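Local coordinates for protein adhesin LabA (Helicobacter pylori, PDB 6GMM) that probably helps Helicobacter pylori adhere to the gastric mucosa by recognising LacdiNAc-bearing glycans through its extracellular adhesin domain, at residues Ala79-Gly84 and Cys206-Asn211; Gly94-His99 and Leu126-Tyr131; Thr160-Thr165 and Thr184-Gln189; Ile242-Asp247 and Phe311-Ala316; Ala296-Leu301 and Glu373-Ala378. All blocks are in the same frame, centred on the assembly; numbering follows the deposited sequence.

In the fold
Contacts 1 and 2 touch, their centres about 13 Å apart, and together build one end of this long, largely helical adhesin. Contact 1 closes a loop of the chain inside which contacts 2 and 3 are nested, one after the other. Contact 3 lies about 23 Å from contact 2, centre to centre; helix 128-145 starts in contact 2 and is followed by strand 161-165 of contact 3. Contacts 4 and 5 come later and interleave along the chain, joined through helix 287-311, their centres about 26 Å apart. With about 46 Å between the centres of contacts 1 and 5, the set runs from the disulfide-bonded loops into the helical body of the protein.

Contact 1. Residues Ala79-Gly84 and Cys206-Asn211; sequences AISPCG and CPWINN
The carbonyl oxygen A79 O is held twice by 206-211: N210 N donates a nearly straight hydrogen bond of 3.0 Å (168°), and I209 CA adds a C-H...O contact at 3.4 Å. Two residues further on, S81 N bonds to W208 O at 3.1 Å. The two bonds bracket I80 and I209 and make them a single beta bridge between two loops. I80 splits its branches: with CG2 anti to the backbone N and CG1 beside it (chi1 -72°), CG2 lies against P207 CG at 3.7 Å while CG1 meets I209 CD1 at 4.0 Å. On the more exposed side a water joins S81 OG to N210 ND2, the amide donating to it at 2.8 Å. N210 ND2 also lies 3.6 Å from P82 CD, and S81 OG sits at the edge of the W208 indole. Disulfides C83-C113 and C206-C235 fasten both loops nearby. Around the bridge, I80 rests on W73 and I209 on M76 of helix 57-76, while P207 and I209 reach A234 in the short helix 234-237.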
# COMPACT_ATOMS: atom_id res chain seq x y z
N ALA A 79 -24.09 10.97 15.94
CA ALA A 79 -24.06 10.90 17.39
C ALA A 79 -23.03 11.85 18.02
O ALA A 79 -22.78 11.78 19.22
CB ALA A 79 -23.84 9.47 17.85
N ILE A 80 -22.45 12.74 17.22
CA ILE A 80 -21.49 13.71 17.77
C ILE A 80 -22.27 14.83 18.40
O ILE A 80 -23.10 15.47 17.72
CB ILE A 80 -20.50 14.25 16.71
CG1 ILE A 80 -19.49 13.19 16.29
CG2 ILE A 80 -19.80 15.54 17.22
CD1 ILE A 80 -18.80 13.51 15.01
N SER A 81 -21.99 15.09 19.71
CA SER A 81 -22.57 16.13 20.55
C SER A 81 -22.84 17.38 19.69
O SER A 81 -21.91 17.90 19.07
CB SER A 81 -21.63 16.45 21.70
OG SER A 81 -22.41 16.89 22.80
N PRO A 82 -24.14 17.78 19.54
CA PRO A 82 -24.50 18.86 18.61
C PRO A 82 -23.51 20.01 18.51
O PRO A 82 -23.18 20.67 19.49
CB PRO A 82 -25.88 19.32 19.11
CG PRO A 82 -26.22 18.38 20.26
CD PRO A 82 -25.35 17.20 20.14
N CYS A 83 -23.03 20.21 17.30
CA CYS A 83 -22.03 21.22 16.99
C CYS A 83 -22.54 22.64 17.16
O CYS A 83 -23.75 22.87 17.03
CB CYS A 83 -21.46 21.00 15.59
SG CYS A 83 -22.71 21.05 14.28
N GLY A 84 -21.61 23.56 17.41
CA GLY A 84 -21.86 24.98 17.54
C GLY A 84 -20.66 25.77 18.05
O GLY A 84 -19.62 25.18 18.35
N CYS A 206 -11.74 15.49 19.19
CA CYS A 206 -12.25 14.44 20.08
C CYS A 206 -13.58 14.86 20.78
O CYS A 206 -13.62 14.90 22.01
CB CYS A 206 -11.19 14.05 21.09
SG CYS A 206 -11.73 12.78 22.26
N PRO A 207 -14.66 15.19 20.03
CA PRO A 207 -15.90 15.63 20.69
C PRO A 207 -16.56 14.49 21.48
O PRO A 207 -16.14 13.34 21.33
CB PRO A 207 -16.77 16.06 19.51
CG PRO A 207 -16.29 15.19 18.38
CD PRO A 207 -14.81 15.21 18.56
N TRP A 208 -17.56 14.80 22.30
CA TRP A 208 -18.28 13.79 23.08
C TRP A 208 -19.28 13.09 22.18
O TRP A 208 -19.66 13.63 21.15
CB TRP A 208 -18.99 14.47 24.26
CG TRP A 208 -19.72 13.57 25.21
CD1 TRP A 208 -21.08 13.50 25.37
CD2 TRP A 208 -19.15 12.74 26.22
NE1 TRP A 208 -21.38 12.68 26.43
CE2 TRP A 208 -20.22 12.19 26.97
CE3 TRP A 208 -17.84 12.39 26.57
CZ2 TRP A 208 -20.01 11.28 28.02
CZ3 TRP A 208 -17.63 11.52 27.64
CH2 TRP A 208 -18.71 10.96 28.34
N ILE A 209 -19.65 11.86 22.52
CA ILE A 209 -20.65 11.09 21.78
C ILE A 209 -21.87 11.08 22.69
O ILE A 209 -21.70 10.84 23.89
CB ILE A 209 -20.14 9.65 21.42
CG1 ILE A 209 -18.88 9.67 20.46
CG2 ILE A 209 -21.26 8.77 20.84
CD1 ILE A 209 -19.07 10.36 19.05
N ASN A 210 -23.07 11.35 22.14
CA ASN A 210 -24.34 11.41 22.89
C ASN A 210 -24.49 10.17 23.78
O ASN A 210 -24.32 9.04 23.30
CB ASN A 210 -25.58 11.59 21.97
CG ASN A 210 -25.59 12.85 21.10
OD1 ASN A 210 -26.20 12.89 20.01
ND2 ASN A 210 -24.92 13.90 21.56
N ASN A 211 -24.73 10.40 25.10
CA ASN A 211 -24.86 9.33 26.11
C ASN A 211 -23.58 8.47 26.24
O ASN A 211 -23.64 7.30 26.63
CB ASN A 211 -26.12 8.46 25.85
CG ASN A 211 -27.38 9.27 25.71
OD1 ASN A 211 -27.82 9.95 26.64
ND2 ASN A 211 -27.98 9.23 24.53
O HOH W 1 -24.06 15.04 23.97

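Contact 2. Residues Gly94-His99 and Leu126-Tyr131; sequences GVQTFH and LSTENY
G94 and T128 bring the two backbones nearest, with CA atoms 6.3 Å apart, and from there strand 96-98 and the first turn of helix 128-145 diverge until the CA atoms of F98 and Y131 stand 8.8 Å apart. At the close end T128 OG1 donates a short hydrogen bond of 2.7 Å to G94 O, meeting the carbonyl almost head-on with a C=O...O angle of 164°. With chi1 at -62° the hydroxyl sits beside the helix backbone N and the methyl CG2 anti to it; this lets OG1 reach G94 while CG2 lies along the Q96 side chain. Q96, extended beyond CG, crosses that methyl at a slant and keeps its NE2 3.6 Å from T128 CG2; the amide itself is tied to G93 O. At the wide end the side chains of F98 and Y131 run past each other in opposite directions. Y131 CD1 lies over one face of the F98 ring, off-centre toward its rim, and comes within 3.6 Å of F98 CD1. The ring centres are 5.0 Å apart and the planes inclined at 41°, an oblique pairing. Both rings also press on I111 and C113 of the partner strand, and Y131 meets W73. S127 occupies the N-cap of the helix. Overall this is a two-stranded antiparallel hairpin, 96-98 with 111-113, laid against the start of an alpha-helix, with the F98-Y131 pair at one end, the T128 hydroxyl bond at the other, and disulfide C83-C113 tying the hairpin to the preceding loop.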
# COMPACT_ATOMS: atom_id res chain seq x y z
N GLY A 94 -18.33 30.49 14.58
CA GLY A 94 -19.64 31.12 14.74
C GLY A 94 -20.78 30.15 14.50
O GLY A 94 -20.68 28.97 14.86
N VAL A 95 -21.85 30.62 13.89
CA VAL A 95 -23.02 29.79 13.59
C VAL A 95 -23.07 29.60 12.07
O VAL A 95 -23.15 30.59 11.34
CB VAL A 95 -24.36 30.40 14.14
CG1 VAL A 95 -25.56 29.53 13.76
CG2 VAL A 95 -24.30 30.57 15.65
N GLN A 96 -23.02 28.33 11.61
CA GLN A 96 -23.06 27.97 10.19
C GLN A 96 -23.98 26.77 9.90
O GLN A 96 -24.25 25.96 10.80
CB GLN A 96 -21.67 27.66 9.68
CG GLN A 96 -20.64 28.79 9.77
CD GLN A 96 -19.31 28.33 9.26
OE1 GLN A 96 -19.22 27.64 8.25
NE2 GLN A 96 -18.24 28.69 9.97
N THR A 97 -24.46 26.67 8.64
CA THR A 97 -25.35 25.61 8.12
C THR A 97 -24.65 24.87 6.95
O THR A 97 -24.09 25.52 6.04
CB THR A 97 -26.74 26.20 7.72
OG1 THR A 97 -27.36 26.80 8.87
CG2 THR A 97 -27.69 25.15 7.13
N PHE A 98 -24.68 23.51 7.00
CA PHE A 98 -24.03 22.65 6.05
C PHE A 98 -25.03 21.69 5.40
O PHE A 98 -25.77 20.97 6.08
CB PHE A 98 -22.88 21.90 6.74
CG PHE A 98 -21.95 22.81 7.53
CD1 PHE A 98 -22.20 23.11 8.87
CD2 PHE A 98 -20.82 23.36 6.94
CE1 PHE A 98 -21.34 23.95 9.60
CE2 PHE A 98 -19.95 24.18 7.67
CZ PHE A 98 -20.23 24.49 8.99
N HIS A 99 -25.10 21.73 4.07
CA HIS A 99 -25.98 20.89 3.27
C HIS A 99 -25.23 19.63 2.83
O HIS A 99 -24.00 19.61 2.82
CB HIS A 99 -26.44 21.65 2.05
CG HIS A 99 -27.43 22.70 2.39
ND1 HIS A 99 -27.04 23.96 2.81
CD2 HIS A 99 -28.78 22.61 2.48
CE1 HIS A 99 -28.15 24.61 3.10
NE2 HIS A 99 -29.22 23.83 2.92
N LEU A 126 -18.61 19.62 19.21
CA LEU A 126 -17.69 19.88 18.12
C LEU A 126 -17.85 21.32 17.68
O LEU A 126 -18.93 21.73 17.34
CB LEU A 126 -17.96 18.91 16.94
CG LEU A 126 -16.90 18.87 15.85
CD1 LEU A 126 -15.60 18.30 16.37
CD2 LEU A 126 -17.38 18.04 14.65
N SER A 127 -16.77 22.09 17.67
CA SER A 127 -16.70 23.47 17.18
C SER A 127 -17.31 23.58 15.75
O SER A 127 -17.24 22.63 14.98
CB SER A 127 -15.23 23.85 17.08
OG SER A 127 -15.09 25.19 16.65
N THR A 128 -17.83 24.76 15.40
CA THR A 128 -18.38 25.02 14.06
C THR A 128 -17.23 24.97 13.05
O THR A 128 -17.37 24.26 12.05
CB THR A 128 -19.13 26.35 14.02
OG1 THR A 128 -20.24 26.28 14.92
CG2 THR A 128 -19.62 26.70 12.62
N GLU A 129 -16.06 25.61 13.37
CA GLU A 129 -14.87 25.60 12.50
C GLU A 129 -14.39 24.17 12.17
O GLU A 129 -14.08 23.91 11.01
CB GLU A 129 -13.71 26.50 13.01
CG GLU A 129 -13.10 26.20 14.38
CD GLU A 129 -12.22 27.31 14.97
OE1 GLU A 129 -11.97 28.32 14.28
OE2 GLU A 129 -11.81 27.16 16.14
N ASN A 130 -14.36 23.25 13.17
CA ASN A 130 -13.96 21.85 12.92
C ASN A 130 -15.04 21.11 12.12
O ASN A 130 -14.72 20.22 11.39
CB ASN A 130 -13.68 21.14 14.22
CG ASN A 130 -12.38 21.57 14.85
OD1 ASN A 130 -11.44 22.02 14.19
ND2 ASN A 130 -12.29 21.42 16.15
N TYR A 131 -16.30 21.47 12.25
CA TYR A 131 -17.32 20.80 11.45
C TYR A 131 -17.10 21.22 10.00
O TYR A 131 -17.01 20.35 9.13
CB TYR A 131 -18.76 21.08 11.93
CG TYR A 131 -19.74 20.14 11.25
CD1 TYR A 131 -20.12 20.33 9.93
CD2 TYR A 131 -20.22 19.01 11.91
CE1 TYR A 131 -20.96 19.43 9.28
CE2 TYR A 131 -21.07 18.11 11.27
CZ TYR A 131 -21.42 18.32 9.95
OH TYR A 131 -22.21 17.41 9.29

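Contact 3. Residues Thr160-Thr165 and Thr184-Gln189; sequences TELKFT and TKNNAQ
L162 and T184 form an antiparallel hydrogen-bonded pair, and backbone bonds do most of the joining here. L162 N donates to T184 O at 2.7 Å, and T184 N returns a 3.0 Å bond to L162 O that is nearly straight. Beyond the non-hydrogen-bonded pair E161-K185, N186 N gives a further 2.7 Å bond to T160 O just as its segment leaves the strand through an inverse gamma turn. C-H...O contacts supplement the ladder: K185 CA lies 3.3 Å from T160 O, and E161 CA also faces T184 O.

The apolar contact is modest. L162 CB touches T184 CG2 at 4.1 Å, and L162 CB also lies 4.2 Å from N186 CB; the T184 methyl takes the tight place between backbone N and carbonyl carbon because OG1 is anti to N (chi1 -170°). On the side that carries L162 and T184, L162 continues onto I140 and A144 of helix 128-145.

The polar side chains find their partners outside the two segments. N186 ND2 bonds to A144 O, T160 OG1 to D157 OD1, and N187, the N-cap of helix 188-205, uses OD1 on V190 N and ND2 on T158 O. E161 and K185 diverge, their charged atoms E161 OE1 and K185 NZ remaining 6.0 Å apart; the lysine has a weak bond to N159 OD1.

Main-chain groups thus supply the cohesion, and any attraction between the two charges is probably long-range and weakened by solvent at this surface hairpin.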
# COMPACT_ATOMS: atom_id res chain seq x y z
N THR A 160 -6.35 15.99 -13.51
CA THR A 160 -7.78 16.13 -13.77
C THR A 160 -8.37 17.11 -12.74
O THR A 160 -8.21 16.88 -11.54
CB THR A 160 -8.49 14.76 -13.82
OG1 THR A 160 -7.90 13.98 -14.86
CG2 THR A 160 -10.01 14.89 -14.09
N GLU A 161 -9.00 18.20 -13.21
CA GLU A 161 -9.59 19.25 -12.35
C GLU A 161 -10.91 18.83 -11.71
O GLU A 161 -11.78 18.25 -12.38
CB GLU A 161 -9.76 20.56 -13.14
CG GLU A 161 -10.27 21.75 -12.33
CD GLU A 161 -10.82 22.92 -13.13
OE1 GLU A 161 -10.32 24.05 -12.94
OE2 GLU A 161 -11.76 22.71 -13.94
N LEU A 162 -11.06 19.17 -10.42
CA LEU A 162 -12.28 18.98 -9.65
C LEU A 162 -12.78 20.39 -9.27
O LEU A 162 -12.07 21.14 -8.60
CB LEU A 162 -12.04 18.12 -8.39
CG LEU A 162 -13.31 17.68 -7.64
CD1 LEU A 162 -14.12 16.64 -8.44
CD2 LEU A 162 -12.96 17.12 -6.29
N LYS A 163 -13.97 20.76 -9.77
CA LYS A 163 -14.54 22.09 -9.55
C LYS A 163 -16.04 22.07 -9.22
O LYS A 163 -16.86 21.64 -10.04
CB LYS A 163 -14.24 23.00 -10.76
CG LYS A 163 -14.33 24.49 -10.45
CD LYS A 163 -14.03 25.35 -11.67
CE LYS A 163 -15.21 25.55 -12.60
NZ LYS A 163 -14.84 26.35 -13.79
N PHE A 164 -16.39 22.55 -8.02
CA PHE A 164 -17.77 22.61 -7.52
C PHE A 164 -17.90 23.65 -6.41
O PHE A 164 -16.92 23.98 -5.74
CB PHE A 164 -18.26 21.23 -7.02
CG PHE A 164 -17.55 20.73 -5.78
CD1 PHE A 164 -16.30 20.12 -5.88
CD2 PHE A 164 -18.12 20.86 -4.52
CE1 PHE A 164 -15.63 19.69 -4.73
CE2 PHE A 164 -17.45 20.41 -3.38
CZ PHE A 164 -16.22 19.82 -3.49
N THR A 165 -19.13 24.11 -6.19
CA THR A 165 -19.50 25.07 -5.14
C THR A 165 -20.10 24.32 -3.96
O THR A 165 -20.97 23.46 -4.13
CB THR A 165 -20.47 26.11 -5.72
OG1 THR A 165 -19.81 26.82 -6.77
CG2 THR A 165 -20.95 27.12 -4.68
N THR A 184 -9.71 22.37 -7.29
CA THR A 184 -8.62 21.45 -6.92
C THR A 184 -8.47 20.33 -7.98
O THR A 184 -9.06 20.45 -9.06
CB THR A 184 -8.80 20.92 -5.47
OG1 THR A 184 -7.60 20.23 -5.09
CG2 THR A 184 -10.02 20.01 -5.30
N LYS A 185 -7.65 19.29 -7.69
CA LYS A 185 -7.44 18.17 -8.61
C LYS A 185 -8.14 16.91 -8.09
O LYS A 185 -8.18 16.66 -6.87
CB LYS A 185 -5.93 17.88 -8.87
CG LYS A 185 -5.07 19.04 -9.41
CD LYS A 185 -5.38 19.40 -10.86
CE LYS A 185 -4.56 20.57 -11.34
NZ LYS A 185 -5.12 21.16 -12.59
N ASN A 186 -8.70 16.12 -9.02
CA ASN A 186 -9.31 14.83 -8.72
C ASN A 186 -8.14 13.88 -8.90
O ASN A 186 -7.92 13.33 -10.00
CB ASN A 186 -10.45 14.45 -9.68
CG ASN A 186 -11.20 13.21 -9.24
OD1 ASN A 186 -10.75 12.47 -8.35
ND2 ASN A 186 -12.38 12.95 -9.82
N ASN A 187 -7.32 13.78 -7.86
CA ASN A 187 -6.14 12.92 -7.89
C ASN A 187 -5.96 12.36 -6.51
O ASN A 187 -6.46 12.96 -5.55
CB ASN A 187 -4.92 13.66 -8.44
CG ASN A 187 -4.14 14.55 -7.48
OD1 ASN A 187 -4.02 14.30 -6.28
ND2 ASN A 187 -3.48 15.55 -8.04
N ALA A 188 -5.31 11.20 -6.41
CA ALA A 188 -5.12 10.46 -5.16
C ALA A 188 -4.36 11.21 -4.07
O ALA A 188 -4.60 10.94 -2.90
CB ALA A 188 -4.46 9.14 -5.45
N GLN A 189 -3.44 12.13 -4.43
CA GLN A 189 -2.68 12.89 -3.43
C GLN A 189 -3.61 13.81 -2.65
O GLN A 189 -3.60 13.81 -1.41
CB GLN A 189 -1.59 13.72 -4.11
CG GLN A 189 -0.28 13.76 -3.36
CD GLN A 189 0.76 14.56 -4.10
OE1 GLN A 189 0.87 14.52 -5.33
NE2 GLN A 189 1.55 15.31 -3.36

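Contact 4. Residues Ile242-Asp247 and Phe311-Ala316; sequences ISAIQD and FERIPA
R313 and D247 form the salt bridge here, with R313 NH1 3.0 Å from D247 OD2. The carboxylate oxygen sits at the edge of the guanidinium, in its plane, but the two flat groups are turned 42° against each other and the side chains cross at about a right angle. S243, one helical turn before D247, brings its hydroxyl to the edge formed by NH1 and NH2: R313 NH2 and NH1 both make weak bonds to S243 OG, at 3.2 and 3.5 Å. Bending at chi3 (52°) swings the otherwise extended arginine along the helix surface. The carboxylate and the hydroxyl thus hold the guanidinium at its edge, while A244 N lies off-centre over one face. Since R313 is exposed, solvent probably screens part of the ionic attraction.

Inward from this polar rim the contact turns apolar. A244 CB packs on I314 CG1 at 3.8 Å, and I314 CD1 reaches I245 CG1 at 4.1 Å, the two isoleucines crossing at a slant. I245 continues onto I199 and L72, carrying the contact into the helical core, while R313 O takes a hydrogen bond from N240 ND2.

F311 to I314 forms a type I beta turn, closed by I314 N bonding to F311 O, and P315 then stands at the N-cap of helix 316-323. The whole is a tight turn linking helix 287-311 to helix 316-323 and packed against the side of helix 239-264 in an alpha-helical bundle.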
# COMPACT_ATOMS: atom_id res chain seq x y z
N ILE A 242 -9.95 4.65 14.32
CA ILE A 242 -9.20 5.85 13.91
C ILE A 242 -7.74 5.41 13.59
O ILE A 242 -7.21 5.78 12.55
CB ILE A 242 -9.24 6.92 15.04
CG1 ILE A 242 -10.66 7.52 15.20
CG2 ILE A 242 -8.17 8.01 14.86
CD1 ILE A 242 -10.91 8.15 16.56
N SER A 243 -7.13 4.62 14.48
CA SER A 243 -5.75 4.18 14.29
C SER A 243 -5.57 3.40 12.97
O SER A 243 -4.71 3.77 12.16
CB SER A 243 -5.23 3.40 15.49
OG SER A 243 -3.86 3.09 15.33
N ALA A 244 -6.46 2.40 12.73
CA ALA A 244 -6.43 1.57 11.53
C ALA A 244 -6.59 2.42 10.29
O ALA A 244 -5.90 2.19 9.30
CB ALA A 244 -7.55 0.54 11.58
N ILE A 245 -7.44 3.43 10.34
CA ILE A 245 -7.69 4.26 9.17
C ILE A 245 -6.52 5.18 8.88
O ILE A 245 -6.17 5.37 7.71
CB ILE A 245 -9.06 4.99 9.25
CG1 ILE A 245 -10.23 3.96 9.36
CG2 ILE A 245 -9.23 5.91 8.03
CD1 ILE A 245 -11.68 4.59 9.62
N GLN A 246 -5.91 5.75 9.93
CA GLN A 246 -4.74 6.63 9.80
C GLN A 246 -3.60 5.93 9.10
O GLN A 246 -3.00 6.51 8.19
CB GLN A 246 -4.27 7.16 11.16
CG GLN A 246 -5.26 8.18 11.76
CD GLN A 246 -5.11 9.59 11.21
OE1 GLN A 246 -4.89 10.53 11.99
NE2 GLN A 246 -5.34 9.78 9.88
N ASP A 247 -3.34 4.66 9.48
CA ASP A 247 -2.27 3.84 8.89
C ASP A 247 -2.64 3.47 7.43
O ASP A 247 -1.77 3.44 6.56
CB ASP A 247 -2.10 2.58 9.73
CG ASP A 247 -1.47 2.79 11.10
OD1 ASP A 247 -0.62 3.71 11.23
OD2 ASP A 247 -1.70 1.94 11.99
N PHE A 311 -6.80 -2.43 7.70
CA PHE A 311 -8.24 -2.55 7.62
C PHE A 311 -8.79 -3.73 8.46
O PHE A 311 -9.86 -3.61 9.06
CB PHE A 311 -8.71 -2.67 6.16
CG PHE A 311 -10.22 -2.67 6.07
CD1 PHE A 311 -10.93 -1.48 6.16
CD2 PHE A 311 -10.93 -3.86 6.00
CE1 PHE A 311 -12.32 -1.48 6.14
CE2 PHE A 311 -12.32 -3.86 5.97
CZ PHE A 311 -13.01 -2.68 6.04
N GLU A 312 -8.05 -4.82 8.54
CA GLU A 312 -8.48 -6.02 9.26
C GLU A 312 -8.35 -5.90 10.77
O GLU A 312 -8.80 -6.80 11.48
CB GLU A 312 -7.79 -7.28 8.73
CG GLU A 312 -8.34 -7.74 7.39
CD GLU A 312 -7.66 -8.95 6.77
OE1 GLU A 312 -6.84 -9.61 7.46
OE2 GLU A 312 -7.98 -9.26 5.60
N ARG A 313 -7.80 -4.76 11.28
CA ARG A 313 -7.76 -4.49 12.73
C ARG A 313 -9.16 -4.08 13.17
O ARG A 313 -9.48 -4.17 14.36
CB ARG A 313 -6.78 -3.37 13.08
CG ARG A 313 -5.33 -3.70 12.80
CD ARG A 313 -4.49 -2.44 12.89
NE ARG A 313 -4.74 -1.75 14.15
CZ ARG A 313 -4.24 -0.56 14.47
NH1 ARG A 313 -3.44 0.08 13.62
NH2 ARG A 313 -4.51 -0.01 15.64
N ILE A 314 -9.99 -3.61 12.21
CA ILE A 314 -11.37 -3.19 12.42
C ILE A 314 -12.22 -4.48 12.58
O ILE A 314 -12.15 -5.35 11.70
CB ILE A 314 -11.90 -2.29 11.25
CG1 ILE A 314 -10.96 -1.06 11.02
CG2 ILE A 314 -13.37 -1.91 11.45
CD1 ILE A 314 -11.50 0.11 10.15
N PRO A 315 -13.02 -4.62 13.66
CA PRO A 315 -13.81 -5.85 13.84
C PRO A 315 -14.83 -6.07 12.74
O PRO A 315 -15.49 -5.14 12.31
CB PRO A 315 -14.48 -5.69 15.21
CG PRO A 315 -14.30 -4.30 15.57
CD PRO A 315 -13.19 -3.70 14.81
N ALA A 316 -14.91 -7.31 12.27
CA ALA A 316 -15.83 -7.74 11.22
C ALA A 316 -17.30 -7.29 11.42
O ALA A 316 -17.92 -6.92 10.43
CB ALA A 316 -15.75 -9.25 11.03

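Contact 5. Residues Ala296-Leu301 and Glu373-Ala378; sequences AQAEIL and ERIHNA
I375 of helix 369-386 pushes into the side of helix 287-311, the two forming a roughly antiparallel, strongly inclined pair in the helical bundle. Their segment axes come within 9.6 Å, with N-to-C directions 141° apart. The close-packed part is almost entirely the work of I375. With CG2 anti to the backbone N and CG1 beside it (chi1 -76°), its branches part: CD1 goes toward Q297 and L301, and CG2 toward A298. I375 CD1 lies 3.3 Å from Q297 OE1, the two side chains crossing at about a right angle, and meets L301 CD1 tip to tip at 3.9 Å. I375 CG2 fits against the backbone and methyl of A298, 3.8 Å from A298 N. Though it rests against a methyl, the buried Q297 amide has polar partners: OE1 is bonded to S45 OG, and NE2 to L42 O and N293 OD1. The bonds to S45 and L42 fasten it to helix 32-50, while N293 holds it from its own helix. I375 also touches S45 and F368, so its packing continues past the helix pair.

The other side is looser. H376 is exposed, and its imidazole reaches A298. No polar bond joins the two segments, so the pairing rests on van der Waals contact. At the solvent side the approach is a light touch of the imidazole, H376 CE1 lying 4.0 Å from A298 CB.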
# COMPACT_ATOMS: atom_id res chain seq x y z
N ALA A 296 10.17 0.26 -6.98
CA ALA A 296 8.90 0.99 -6.74
C ALA A 296 7.69 0.07 -6.85
O ALA A 296 6.91 0.02 -5.92
CB ALA A 296 8.75 2.17 -7.69
N GLN A 297 7.56 -0.70 -7.94
CA GLN A 297 6.45 -1.64 -8.13
C GLN A 297 6.33 -2.60 -6.95
O GLN A 297 5.22 -2.91 -6.53
CB GLN A 297 6.62 -2.44 -9.43
CG GLN A 297 6.48 -1.56 -10.67
CD GLN A 297 6.27 -2.36 -11.92
OE1 GLN A 297 5.61 -3.40 -11.92
NE2 GLN A 297 6.76 -1.84 -13.03
N ALA A 298 7.45 -3.06 -6.41
CA ALA A 298 7.42 -3.97 -5.27
C ALA A 298 6.92 -3.26 -4.02
O ALA A 298 6.21 -3.90 -3.24
CB ALA A 298 8.79 -4.59 -5.02
N GLU A 299 7.27 -1.94 -3.85
CA GLU A 299 6.82 -1.12 -2.70
C GLU A 299 5.33 -0.92 -2.72
O GLU A 299 4.67 -1.19 -1.72
CB GLU A 299 7.51 0.25 -2.62
CG GLU A 299 8.43 0.41 -1.43
CD GLU A 299 7.78 0.40 -0.06
OE1 GLU A 299 7.48 -0.71 0.45
OE2 GLU A 299 7.66 1.49 0.55
N ILE A 300 4.79 -0.49 -3.88
CA ILE A 300 3.35 -0.33 -4.12
C ILE A 300 2.62 -1.58 -3.64
O ILE A 300 1.68 -1.48 -2.86
CB ILE A 300 3.09 -0.07 -5.61
CG1 ILE A 300 3.63 1.32 -6.01
CG2 ILE A 300 1.61 -0.26 -5.95
CD1 ILE A 300 3.59 1.63 -7.42
N LEU A 301 3.10 -2.75 -4.02
CA LEU A 301 2.52 -4.02 -3.59
C LEU A 301 2.60 -4.22 -2.07
O LEU A 301 1.60 -4.62 -1.44
CB LEU A 301 3.17 -5.18 -4.37
CG LEU A 301 2.81 -5.19 -5.87
CD1 LEU A 301 3.48 -6.35 -6.61
CD2 LEU A 301 1.29 -5.14 -6.08
N GLU A 373 5.90 -11.91 -8.73
CA GLU A 373 7.10 -12.75 -8.81
C GLU A 373 8.07 -12.20 -9.88
O GLU A 373 9.24 -12.03 -9.58
CB GLU A 373 6.71 -14.21 -9.14
N ARG A 374 7.55 -11.85 -11.09
CA ARG A 374 8.34 -11.29 -12.19
C ARG A 374 8.99 -9.95 -11.81
O ARG A 374 10.06 -9.63 -12.29
CB ARG A 374 7.46 -11.11 -13.43
CG ARG A 374 6.94 -12.45 -13.98
CD ARG A 374 6.01 -12.24 -15.16
NE ARG A 374 5.26 -13.44 -15.53
CZ ARG A 374 3.94 -13.46 -15.72
NH1 ARG A 374 3.33 -14.59 -16.05
NH2 ARG A 374 3.23 -12.35 -15.59
N ILE A 375 8.34 -9.18 -10.92
CA ILE A 375 8.84 -7.89 -10.42
C ILE A 375 10.10 -8.13 -9.57
O ILE A 375 11.11 -7.45 -9.77
CB ILE A 375 7.71 -7.11 -9.65
CG1 ILE A 375 6.70 -6.49 -10.62
CG2 ILE A 375 8.27 -6.05 -8.66
CD1 ILE A 375 5.37 -6.03 -9.98
N HIS A 376 10.03 -9.10 -8.64
CA HIS A 376 11.16 -9.41 -7.78
C HIS A 376 12.33 -9.89 -8.63
O HIS A 376 13.44 -9.34 -8.53
CB HIS A 376 10.74 -10.42 -6.69
CG HIS A 376 9.57 -9.92 -5.87
ND1 HIS A 376 9.56 -8.65 -5.32
CD2 HIS A 376 8.41 -10.54 -5.54
CE1 HIS A 376 8.40 -8.54 -4.68
NE2 HIS A 376 7.67 -9.64 -4.80
N ASN A 377 12.05 -10.82 -9.56
CA ASN A 377 13.09 -11.32 -10.47
C ASN A 377 13.70 -10.18 -11.32
O ASN A 377 14.92 -10.08 -11.41
CB ASN A 377 12.55 -12.46 -11.33
CG ASN A 377 12.17 -13.71 -10.55
OD1 ASN A 377 12.80 -14.07 -9.54
ND2 ASN A 377 11.15 -14.41 -11.01
N ALA A 378 12.84 -9.25 -11.85
CA ALA A 378 13.31 -8.12 -12.66
C ALA A 378 14.20 -7.18 -11.85
O ALA A 378 15.19 -6.68 -12.38
CB ALA A 378 12.12 -7.36 -13.24